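Local coordinates for protein acyl-CoA dehydrogenase (Bacillus anthracis, PDB 3OWA) that probably oxidises acyl-CoA thioesters to their enoyl-CoA products, using a bound flavin-adenine dinucleotide cofactor as the electron acceptor, at residues Y151-P156 with I197-I202. Residues are numbered along the deposited sequence; the frame is centred on the assembly and turned at random.
Sequences YALTEP and IVYAKI. With FAD (flavin-adenine dinucleotide), chain E.
The hydroxyls of Tyr-151 and Tyr-199 share a short hydrogen bond, OH to OH 2.6 Å. Behind it the rings meet as an offset edge-to-face pair: the edge of Tyr-199 points at the face of Tyr-151, with planes at 81° and Tyr-199 CE2 3.4 Å from Tyr-151 CZ. Tyr-199 reaches there with CG beside its own backbone N (chi1 -73°), while Leu-153 lays CD1 over one face of the Tyr-199 ring, a CH-pi contact 4.0 Å from the centroid. The backbones run parallel: Ala-152 N gives its hydrogen to Ile-197 O at 2.7 Å, and Tyr-199 N returns one to Ala-152 O at 3.2 Å. Flavin binding starts within the strand, where Tyr-151 O accepts from FAD N3 at 2.8 Å. Past it, the amides of Leu-153 and Thr-154 both grip FAD O2, and Thr-154 OG1 donates to FAD N1 at 2.7 Å; two N-H donors on O2 would probably help the reduced flavin carry negative charge. Glu-155 OE2 forms a salt bridge with Lys-184, whose NZ also hydrogen-bonds to Tyr-199 O. Strands 149-152 and 195-202 belong to the middle beta domain of the acyl-CoA dehydrogenase fold, and helix 257-293, from the C-terminal helical part, packs against both tyrosines.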
ATOM      1  N   TYR A 151      -4.197 -23.418 -15.956  1.00 26.30           N
ATOM      2  CA  TYR A 151      -2.771 -23.724 -15.915  1.00 25.94           C
ATOM      3  C   TYR A 151      -2.417 -24.159 -14.495  1.00 24.97           C
ATOM      4  O   TYR A 151      -2.677 -23.423 -13.536  1.00 25.24           O
ATOM      5  CB  TYR A 151      -2.043 -22.433 -16.231  1.00 25.63           C
ATOM      6  CG  TYR A 151      -0.545 -22.518 -16.394  1.00 28.45           C
ATOM      7  CD1 TYR A 151       0.019 -23.116 -17.525  1.00 28.48           C
ATOM      8  CD2 TYR A 151       0.316 -21.945 -15.446  1.00 25.63           C
ATOM      9  CE1 TYR A 151       1.419 -23.130 -17.713  1.00 27.02           C
ATOM     10  CE2 TYR A 151       1.723 -21.973 -15.627  1.00 28.31           C
ATOM     11  CZ  TYR A 151       2.251 -22.576 -16.767  1.00 28.22           C
ATOM     12  OH  TYR A 151       3.624 -22.603 -16.953  1.00 32.57           O
ATOM     13  N   ALA A 152      -1.801 -25.324 -14.341  1.00 24.93           N
ATOM     14  CA  ALA A 152      -1.655 -25.922 -13.005  1.00 23.75           C
ATOM     15  C   ALA A 152      -0.173 -26.256 -12.744  1.00 26.32           C
ATOM     16  O   ALA A 152       0.315 -27.376 -13.052  1.00 25.94           O
ATOM     17  CB  ALA A 152      -2.507 -27.172 -12.890  1.00 23.78           C
ATOM     18  N   LEU A 153       0.542 -25.287 -12.180  1.00 26.18           N
ATOM     19  CA  LEU A 153       1.959 -25.426 -11.870  1.00 26.99           C
ATOM     20  C   LEU A 153       2.215 -25.450 -10.350  1.00 26.86           C
ATOM     21  O   LEU A 153       2.886 -26.331  -9.836  1.00 25.68           O
ATOM     22  CB  LEU A 153       2.722 -24.276 -12.486  1.00 27.35           C
ATOM     23  CG  LEU A 153       4.239 -24.121 -12.205  1.00 29.89           C
ATOM     24  CD1 LEU A 153       5.022 -25.380 -12.540  1.00 29.97           C
ATOM     25  CD2 LEU A 153       4.810 -22.896 -12.949  1.00 29.97           C
ATOM     26  N   THR A 154       1.704 -24.444  -9.651  1.00 26.55           N
ATOM     27  CA  THR A 154       1.898 -24.291  -8.216  1.00 24.86           C
ATOM     28  C   THR A 154       1.413 -25.458  -7.374  1.00 26.19           C
ATOM     29  O   THR A 154       0.418 -26.106  -7.699  1.00 24.29           O
ATOM     30  CB  THR A 154       1.204 -23.031  -7.754  1.00 25.44           C
ATOM     31  OG1 THR A 154       1.668 -21.925  -8.548  1.00 24.12           O
ATOM     32  CG2 THR A 154       1.468 -22.739  -6.317  1.00 22.94           C
ATOM     33  N   GLU A 155       2.169 -25.766  -6.316  1.00 25.54           N
ATOM     34  CA  GLU A 155       1.749 -26.759  -5.325  1.00 27.09           C
ATOM     35  C   GLU A 155       1.823 -26.196  -3.898  1.00 28.96           C
ATOM     36  O   GLU A 155       2.407 -25.147  -3.684  1.00 31.37           O
ATOM     37  CB  GLU A 155       2.563 -28.066  -5.401  1.00 25.61           C
ATOM     38  CG  GLU A 155       2.529 -28.692  -6.769  1.00 26.96           C
ATOM     39  CD  GLU A 155       3.172 -30.014  -6.876  1.00 31.85           C
ATOM     40  OE1 GLU A 155       3.617 -30.599  -5.833  1.00 35.65           O
ATOM     41  OE2 GLU A 155       3.199 -30.519  -8.032  1.00 33.81           O
ATOM     42  N   PRO A 156       1.250 -26.906  -2.906  1.00 31.30           N
ATOM     43  CA  PRO A 156       1.362 -26.356  -1.538  1.00 31.64           C
ATOM     44  C   PRO A 156       2.829 -26.127  -1.142  1.00 33.88           C
ATOM     45  O   PRO A 156       3.137 -25.130  -0.479  1.00 33.08           O
ATOM     46  CB  PRO A 156       0.755 -27.455  -0.672  1.00 33.60           C
ATOM     47  CG  PRO A 156      -0.309 -28.117  -1.584  1.00 33.80           C
ATOM     48  CD  PRO A 156       0.333 -28.071  -2.989  1.00 30.33           C
ATOM     49  N   ILE A 197      -3.315 -27.536 -18.037  1.00 27.15           N
ATOM     50  CA  ILE A 197      -1.909 -27.764 -18.362  1.00 28.59           C
ATOM     51  C   ILE A 197      -1.248 -28.070 -17.033  1.00 27.25           C
ATOM     52  O   ILE A 197      -1.120 -27.193 -16.219  1.00 27.25           O
ATOM     53  CB  ILE A 197      -1.247 -26.518 -18.965  1.00 27.51           C
ATOM     54  CG1 ILE A 197      -2.055 -26.014 -20.190  1.00 29.52           C
ATOM     55  CG2 ILE A 197       0.285 -26.820 -19.320  1.00 28.49           C
ATOM     56  CD1 ILE A 197      -2.253 -27.023 -21.344  1.00 32.67           C
ATOM     57  N   VAL A 198      -0.908 -29.326 -16.801  1.00 27.98           N
ATOM     58  CA  VAL A 198      -0.405 -29.754 -15.494  1.00 25.63           C
ATOM     59  C   VAL A 198       1.091 -30.117 -15.556  1.00 27.71           C
ATOM     60  O   VAL A 198       1.524 -30.832 -16.445  1.00 29.05           O
ATOM     61  CB  VAL A 198      -1.156 -31.013 -15.051  1.00 27.54           C
ATOM     62  CG1 VAL A 198      -0.604 -31.532 -13.729  1.00 25.44           C
ATOM     63  CG2 VAL A 198      -2.707 -30.751 -14.991  1.00 26.05           C
ATOM     64  N   TYR A 199       1.879 -29.689 -14.580  1.00 26.92           N
ATOM     65  CA  TYR A 199       3.290 -30.057 -14.553  1.00 28.17           C
ATOM     66  C   TYR A 199       3.489 -31.112 -13.505  1.00 28.80           C
ATOM     67  O   TYR A 199       2.923 -30.996 -12.410  1.00 27.37           O
ATOM     68  CB  TYR A 199       4.102 -28.835 -14.142  1.00 28.66           C
ATOM     69  CG  TYR A 199       4.206 -27.795 -15.214  1.00 31.99           C
ATOM     70  CD1 TYR A 199       5.302 -27.784 -16.097  1.00 33.39           C
ATOM     71  CD2 TYR A 199       3.250 -26.789 -15.330  1.00 28.20           C
ATOM     72  CE1 TYR A 199       5.430 -26.788 -17.076  1.00 33.75           C
ATOM     73  CE2 TYR A 199       3.374 -25.799 -16.315  1.00 31.40           C
ATOM     74  CZ  TYR A 199       4.451 -25.795 -17.170  1.00 33.42           C
ATOM     75  OH  TYR A 199       4.543 -24.765 -18.114  1.00 34.36           O
ATOM     76  N   ALA A 200       4.285 -32.148 -13.827  1.00 29.95           N
ATOM     77  CA  ALA A 200       4.506 -33.277 -12.923  1.00 31.09           C
ATOM     78  C   ALA A 200       5.875 -33.863 -13.249  1.00 33.19           C
ATOM     79  O   ALA A 200       6.383 -33.636 -14.342  1.00 35.15           O
ATOM     80  CB  ALA A 200       3.439 -34.355 -13.107  1.00 30.71           C
ATOM     81  N   LYS A 201       6.461 -34.610 -12.324  1.00 33.30           N
ATOM     82  CA  LYS A 201       7.760 -35.228 -12.589  1.00 35.84           C
ATOM     83  C   LYS A 201       7.604 -36.699 -12.953  1.00 36.04           C
ATOM     84  O   LYS A 201       7.183 -37.496 -12.122  1.00 34.85           O
ATOM     85  CB  LYS A 201       8.728 -35.055 -11.410  1.00 36.57           C
ATOM     86  CG  LYS A 201       9.109 -33.615 -11.171  1.00 37.21           C
ATOM     87  CD  LYS A 201      10.080 -33.479  -9.991  1.00 41.98           C
ATOM     88  CE  LYS A 201      10.484 -32.010  -9.830  1.00 42.64           C
ATOM     89  NZ  LYS A 201      11.517 -31.864  -8.737  1.00 48.67           N
ATOM     90  N   ILE A 202       7.927 -37.037 -14.209  1.00 36.84           N
ATOM     91  CA  ILE A 202       7.903 -38.432 -14.680  1.00 38.34           C
ATOM     92  C   ILE A 202       8.879 -39.263 -13.864  1.00 40.41           C
ATOM     93  O   ILE A 202      10.011 -38.873 -13.728  1.00 40.13           O
ATOM     94  CB  ILE A 202       8.167 -38.529 -16.191  1.00 39.00           C
ATOM     95  CG1 ILE A 202       6.983 -37.884 -16.929  1.00 38.20           C
ATOM     96  CG2 ILE A 202       8.371 -40.017 -16.617  1.00 38.54           C
ATOM     97  CD1 ILE A 202       7.194 -37.581 -18.389  1.00 40.04           C
TER
HETATM   98  PA  FAD E 601       6.342 -18.328  -1.673  1.00 34.51           P
HETATM   99  O1A FAD E 601       6.241 -19.245  -0.481  1.00 36.51           O
HETATM  100  O2A FAD E 601       7.026 -18.881  -2.871  1.00 37.89           O
HETATM  101  O5B FAD E 601       7.001 -16.951  -1.269  1.00 33.49           O
HETATM  102  C5B FAD E 601       6.821 -16.342  -0.015  1.00 31.42           C
HETATM  103  C4B FAD E 601       7.699 -15.105   0.115  1.00 34.34           C
HETATM  104  O4B FAD E 601       9.090 -15.457   0.043  1.00 33.92           O
HETATM  105  C3B FAD E 601       7.416 -14.115  -1.010  1.00 35.30           C
HETATM  106  O3B FAD E 601       7.576 -12.766  -0.573  1.00 34.94           O
HETATM  107  C2B FAD E 601       8.546 -14.416  -1.963  1.00 35.75           C
HETATM  108  O2B FAD E 601       8.864 -13.327  -2.775  1.00 35.83           O
HETATM  109  C1B FAD E 601       9.674 -14.725  -1.012  1.00 35.08           C
HETATM  110  N9A FAD E 601      10.705 -15.532  -1.672  1.00 38.37           N
HETATM  111  C8A FAD E 601      10.561 -16.770  -2.244  1.00 42.06           C
HETATM  112  N7A FAD E 601      11.743 -17.174  -2.741  1.00 39.69           N
HETATM  113  C5A FAD E 601      12.657 -16.224  -2.472  1.00 41.21           C
HETATM  114  C6A FAD E 601      14.045 -16.120  -2.740  1.00 40.07           C
HETATM  115  N6A FAD E 601      14.726 -17.129  -3.295  1.00 39.25           N
HETATM  116  N1A FAD E 601      14.699 -14.984  -2.333  1.00 37.51           N
HETATM  117  C2A FAD E 601      14.027 -13.970  -1.668  1.00 39.04           C
HETATM  118  N3A FAD E 601      12.672 -14.086  -1.373  1.00 36.32           N
HETATM  119  C4A FAD E 601      11.998 -15.184  -1.785  1.00 37.97           C
HETATM  120  N1  FAD E 601      -0.399 -20.809  -9.945  1.00 32.81           N
HETATM  121  C2  FAD E 601      -0.633 -21.508 -11.109  1.00 34.66           C
HETATM  122  O2  FAD E 601       0.228 -22.222 -11.575  1.00 37.59           O
HETATM  123  N3  FAD E 601      -1.835 -21.427 -11.784  1.00 32.78           N
HETATM  124  C4  FAD E 601      -2.854 -20.665 -11.310  1.00 33.01           C
HETATM  125  O4  FAD E 601      -3.905 -20.618 -11.969  1.00 32.95           O
HETATM  126  C4X FAD E 601      -2.634 -19.940 -10.134  1.00 34.88           C
HETATM  127  N5  FAD E 601      -3.664 -19.184  -9.612  1.00 36.99           N
HETATM  128  C5X FAD E 601      -3.491 -18.508  -8.413  1.00 34.82           C
HETATM  129  C6  FAD E 601      -4.558 -17.754  -7.913  1.00 29.88           C
HETATM  130  C7  FAD E 601      -4.410 -17.095  -6.697  1.00 30.34           C
HETATM  131  C7M FAD E 601      -5.567 -16.291  -6.144  1.00 28.99           C
HETATM  132  C8  FAD E 601      -3.180 -17.209  -6.011  1.00 30.94           C
HETATM  133  C8M FAD E 601      -2.904 -16.532  -4.707  1.00 33.90           C
HETATM  134  C9  FAD E 601      -2.110 -17.920  -6.541  1.00 30.86           C
HETATM  135  C9A FAD E 601      -2.248 -18.583  -7.737  1.00 31.08           C
HETATM  136  N10 FAD E 601      -1.186 -19.293  -8.272  1.00 32.87           N
HETATM  137  C10 FAD E 601      -1.397 -20.013  -9.442  1.00 33.47           C
HETATM  138  C1' FAD E 601       0.125 -19.453  -7.513  1.00 35.46           C
HETATM  139  C2' FAD E 601       0.908 -18.148  -7.326  1.00 43.44           C
HETATM  140  O2' FAD E 601       1.230 -17.430  -8.496  1.00 46.29           O
HETATM  141  C3' FAD E 601       2.021 -18.270  -6.085  1.00 42.84           C
HETATM  142  O3' FAD E 601       1.329 -17.708  -5.026  1.00 32.97           O
HETATM  143  C4' FAD E 601       3.175 -17.659  -6.290  1.00 42.75           C
HETATM  144  O4' FAD E 601       3.716 -18.224  -7.483  1.00 45.33           O
HETATM  145  C5' FAD E 601       4.193 -17.521  -5.157  1.00 36.88           C
HETATM  146  O5' FAD E 601       4.151 -18.704  -4.402  1.00 32.67           O
HETATM  147  P   FAD E 601       3.808 -18.758  -2.859  1.00 33.68           P
HETATM  148  O1P FAD E 601       2.459 -18.092  -2.709  1.00 32.36           O
HETATM  149  O2P FAD E 601       3.860 -20.183  -2.388  1.00 33.61           O
HETATM  150  O3P FAD E 601       4.859 -17.820  -2.113  1.00 34.49           O